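Local structure of probable conserved lipoprotein LPPA (Mycobacterium tuberculosis, 2V7S) at residues A[75-78]-A[79-83]; A[187-191]-A[192-196]. The protein is of unknown function, a putative lipoprotein of the LppA/LppB family that is confined to pathogenic mycobacteria and probably anchored to the cell membrane by lipid. All blocks are in the same frame, centred on the assembly; numbering follows the deposited sequence.

Contact 1 (75-78 with 79-83) precedes contact 2 (187-191 with 192-196) along the chain. They lie on opposite sides of the chain's centre, about 37 Å between centres and about 20 Å between nearest atoms, so neither touches the other. What joins them is helix 59-80: contact 1 is its C-terminal end, whereas near its start Tyr59 and Ala62 pack against the strand of contact 2. One helix thus runs from one contact region to the other, between a helix end packed on helix 128-143 and a strand-to-helix junction next to the disulfide Cys104-Cys187.

Contact 1: residues A[75-78]-A[79-83]; sequences DRVS and AAIPG
Val77 O is gripped by two backbone amides, Ala80 N and Ile81 N, both weakly; Ile81 N lies 3.1 Å from Val77 O with an angle of only 127° at the hydrogen. The two preceding carbonyls take ordinary i to i+4 bonds: Ala79 N to Asp75 O at 2.9 Å, and Ala80 N, which is thus shared between two carbonyls, to Arg76 O at 3.0 Å. The sharing at Val77 marks a last turn that tightens before Ile81 leaves helical geometry. The side chains of Val77 and Ile81 lie side by side and point the same way. Val77 CG1, anti to the backbone N (chi1 170°), meets Ile81 CD1 at 3.8 Å, and Ile81 CD1 also rests 3.7 Å from Val77 O. Branched apolar residues suit this buried side, where both touch Phe126 and helix 128-143. The small methyls of Ala79 and Ala80 lie close over the carbonyls a turn back, Ala80 CB being 3.4 Å from Arg76 O. The polar ends serve neighbours: Arg76 makes salt bridges to Glu140 and Glu141, Asp75 OD1 accepts a hydrogen bond from Trp86 NE1, and Ser78 OG turns back to Ala74 O. This is the C-terminal end of an amphipathic alpha-helix, where the chain leaves the helix at Ile81.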
# COMPACT_ATOMS: atom_id res chain seq x y z
N ASP A 75 -35.78 -6.76 -17.92
CA ASP A 75 -36.99 -7.56 -18.19
C ASP A 75 -38.12 -7.26 -17.22
O ASP A 75 -39.24 -7.06 -17.65
CB ASP A 75 -36.70 -9.08 -18.19
CG ASP A 75 -36.14 -9.54 -19.52
OD1 ASP A 75 -36.39 -8.87 -20.53
OD2 ASP A 75 -35.48 -10.58 -19.57
N ARG A 76 -37.82 -7.21 -15.94
CA ARG A 76 -38.77 -6.90 -14.88
C ARG A 76 -39.28 -5.44 -15.07
O ARG A 76 -40.46 -5.16 -14.89
CB ARG A 76 -38.07 -7.06 -13.52
CG ARG A 76 -37.83 -8.54 -13.02
CD ARG A 76 -37.42 -8.52 -11.55
NE ARG A 76 -38.57 -8.03 -10.80
CZ ARG A 76 -38.56 -7.51 -9.59
NH1 ARG A 76 -39.70 -7.10 -9.05
NH2 ARG A 76 -37.43 -7.40 -8.91
N VAL A 77 -38.37 -4.55 -15.45
CA VAL A 77 -38.77 -3.14 -15.68
C VAL A 77 -39.74 -3.06 -16.84
O VAL A 77 -40.80 -2.44 -16.72
CB VAL A 77 -37.55 -2.19 -15.87
CG1 VAL A 77 -38.04 -0.82 -16.35
CG2 VAL A 77 -36.81 -2.03 -14.55
N SER A 78 -39.38 -3.68 -17.94
CA SER A 78 -40.23 -3.72 -19.14
C SER A 78 -41.57 -4.40 -18.88
O SER A 78 -42.60 -4.01 -19.45
CB SER A 78 -39.50 -4.41 -20.27
OG SER A 78 -38.39 -3.63 -20.67
N ALA A 79 -41.59 -5.41 -18.00
CA ALA A 79 -42.84 -6.09 -17.69
C ALA A 79 -43.73 -5.31 -16.70
O ALA A 79 -44.95 -5.50 -16.66
CB ALA A 79 -42.58 -7.50 -17.21
N ALA A 80 -43.13 -4.41 -15.92
CA ALA A 80 -43.88 -3.61 -14.96
C ALA A 80 -44.46 -2.37 -15.64
O ALA A 80 -45.46 -1.81 -15.18
CB ALA A 80 -42.97 -3.22 -13.77
N ILE A 81 -43.84 -1.95 -16.75
CA ILE A 81 -44.16 -0.66 -17.40
C ILE A 81 -44.64 -0.79 -18.86
O ILE A 81 -43.85 -1.18 -19.74
CB ILE A 81 -42.99 0.37 -17.27
CG1 ILE A 81 -42.72 0.69 -15.79
CG2 ILE A 81 -43.32 1.65 -18.05
CD1 ILE A 81 -41.25 1.02 -15.50
N PRO A 82 -45.92 -0.39 -19.11
CA PRO A 82 -46.65 -0.57 -20.39
C PRO A 82 -45.90 -0.02 -21.57
O PRO A 82 -45.61 1.19 -21.62
CB PRO A 82 -47.93 0.25 -20.19
CG PRO A 82 -48.11 0.39 -18.76
CD PRO A 82 -46.76 0.32 -18.12
N GLY A 83 -45.54 -0.89 -22.49
CA GLY A 83 -44.88 -0.46 -23.72
C GLY A 83 -43.39 -0.20 -23.58
O GLY A 83 -42.75 0.19 -24.56

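Contact 2: residues A[187-191]-A[192-196]; sequences CFLLQ and KVLDL
Gln191 and Asp195, one turn apart, are joined through both backbone and side chain. Among the polar contacts, Gln191 NE2 donates to Asp195 OD1 at 2.8 Å; the carboxylate oxygen lies in the plane of the amide, while the nitrogen stands above the carboxylate plane, the two planes being 58° apart. A bend in the glutamine chain (chi2 67°), with CG anti to the backbone N, carries the amide forward along the helix to Asp195. In the backbone, Asp195 N meets Gln191 O at 2.9 Å. Leu190, the N-cap residue, uses its carbonyl twice: Leu194 N binds Leu190 O at 3.2 Å with a nearly straight angle of 162°, and Val193 N binds it weakly.

The apolar contacts fall in two places. The side chains of Leu194 and Leu189 cross at a slant, Leu194 CD2 lying 3.7 Å from Leu189 CD1; the Gln191 side chain crosses Leu194 at about a right angle. Lysine suits the exposed edge: Lys192 runs alongside Leu190, with CE 3.6 Å from Leu190 CD1.

Strand 188-189 leads through Leu190 into the short helix 191-194. Leu189 and Val193 face Ile50 of helix 37-53, Glu60 OE1 of helix 59-80 accepts a hydrogen bond from Gln191 N, Leu190 packs on Tyr59, and strand 112-114 pairs alongside.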
# COMPACT_ATOMS: atom_id res chain seq x y z
N CYS A 187 -14.40 -5.55 -7.10
CA CYS A 187 -13.14 -5.92 -7.70
C CYS A 187 -13.00 -7.44 -7.68
O CYS A 187 -13.31 -8.08 -6.65
CB CYS A 187 -11.97 -5.24 -6.91
SG CYS A 187 -10.33 -5.60 -7.60
N PHE A 188 -12.58 -8.04 -8.80
CA PHE A 188 -12.33 -9.51 -8.84
C PHE A 188 -11.03 -9.72 -9.55
O PHE A 188 -10.74 -9.00 -10.47
CB PHE A 188 -13.42 -10.28 -9.63
CG PHE A 188 -14.79 -10.26 -9.00
CD1 PHE A 188 -15.60 -9.13 -9.11
CD2 PHE A 188 -15.27 -11.36 -8.27
CE1 PHE A 188 -16.87 -9.08 -8.49
CE2 PHE A 188 -16.56 -11.34 -7.67
CZ PHE A 188 -17.36 -10.17 -7.80
N LEU A 189 -10.25 -10.71 -9.12
CA LEU A 189 -9.06 -11.15 -9.83
C LEU A 189 -9.43 -11.69 -11.19
O LEU A 189 -10.42 -12.41 -11.35
CB LEU A 189 -8.37 -12.29 -9.02
CG LEU A 189 -7.92 -12.04 -7.57
CD1 LEU A 189 -7.26 -13.28 -6.94
CD2 LEU A 189 -6.90 -10.89 -7.61
N LEU A 190 -8.61 -11.37 -12.19
CA LEU A 190 -8.74 -11.99 -13.49
C LEU A 190 -8.53 -13.51 -13.38
O LEU A 190 -7.74 -13.96 -12.55
CB LEU A 190 -7.66 -11.39 -14.41
CG LEU A 190 -7.68 -9.85 -14.58
CD1 LEU A 190 -6.49 -9.37 -15.44
CD2 LEU A 190 -9.00 -9.39 -15.22
N GLN A 191 -9.20 -14.30 -14.21
CA GLN A 191 -8.96 -15.73 -14.22
C GLN A 191 -7.46 -16.09 -14.40
O GLN A 191 -6.97 -17.02 -13.79
CB GLN A 191 -9.83 -16.47 -15.24
CG GLN A 191 -9.56 -17.98 -15.24
CD GLN A 191 -10.00 -18.61 -13.93
OE1 GLN A 191 -11.04 -18.23 -13.39
NE2 GLN A 191 -9.24 -19.56 -13.42
N LYS A 192 -6.72 -15.30 -15.18
CA LYS A 192 -5.28 -15.62 -15.34
C LYS A 192 -4.48 -15.56 -14.03
O LYS A 192 -3.51 -16.32 -13.83
CB LYS A 192 -4.65 -14.74 -16.41
CG LYS A 192 -4.73 -13.23 -16.16
CD LYS A 192 -3.78 -12.53 -17.16
CE LYS A 192 -3.73 -11.03 -16.96
NZ LYS A 192 -2.98 -10.37 -18.08
N VAL A 193 -4.89 -14.66 -13.12
CA VAL A 193 -4.31 -14.62 -11.76
C VAL A 193 -4.77 -15.81 -10.91
O VAL A 193 -3.96 -16.42 -10.17
CB VAL A 193 -4.57 -13.23 -11.06
CG1 VAL A 193 -3.92 -13.17 -9.68
CG2 VAL A 193 -4.04 -12.10 -11.96
N LEU A 194 -6.05 -16.17 -11.03
CA LEU A 194 -6.55 -17.36 -10.31
C LEU A 194 -5.81 -18.61 -10.75
O LEU A 194 -5.63 -19.52 -9.95
CB LEU A 194 -8.06 -17.52 -10.49
CG LEU A 194 -8.85 -16.34 -9.90
CD1 LEU A 194 -10.30 -16.37 -10.28
CD2 LEU A 194 -8.75 -16.33 -8.42
N ASP A 195 -5.36 -18.64 -12.00
CA ASP A 195 -4.56 -19.79 -12.49
C ASP A 195 -3.12 -19.80 -11.98
O ASP A 195 -2.41 -20.78 -12.16
CB ASP A 195 -4.59 -19.89 -14.02
CG ASP A 195 -5.95 -20.33 -14.53
OD1 ASP A 195 -6.77 -20.79 -13.71
OD2 ASP A 195 -6.20 -20.20 -15.74
N LEU A 196 -2.69 -18.71 -11.35
CA LEU A 196 -1.37 -18.67 -10.71
C LEU A 196 -1.43 -19.39 -9.38
O LEU A 196 -2.42 -19.27 -8.68
CB LEU A 196 -0.89 -17.23 -10.51
CG LEU A 196 -0.84 -16.41 -11.79
CD1 LEU A 196 -0.32 -15.04 -11.47
CD2 LEU A 196 0.04 -17.10 -12.86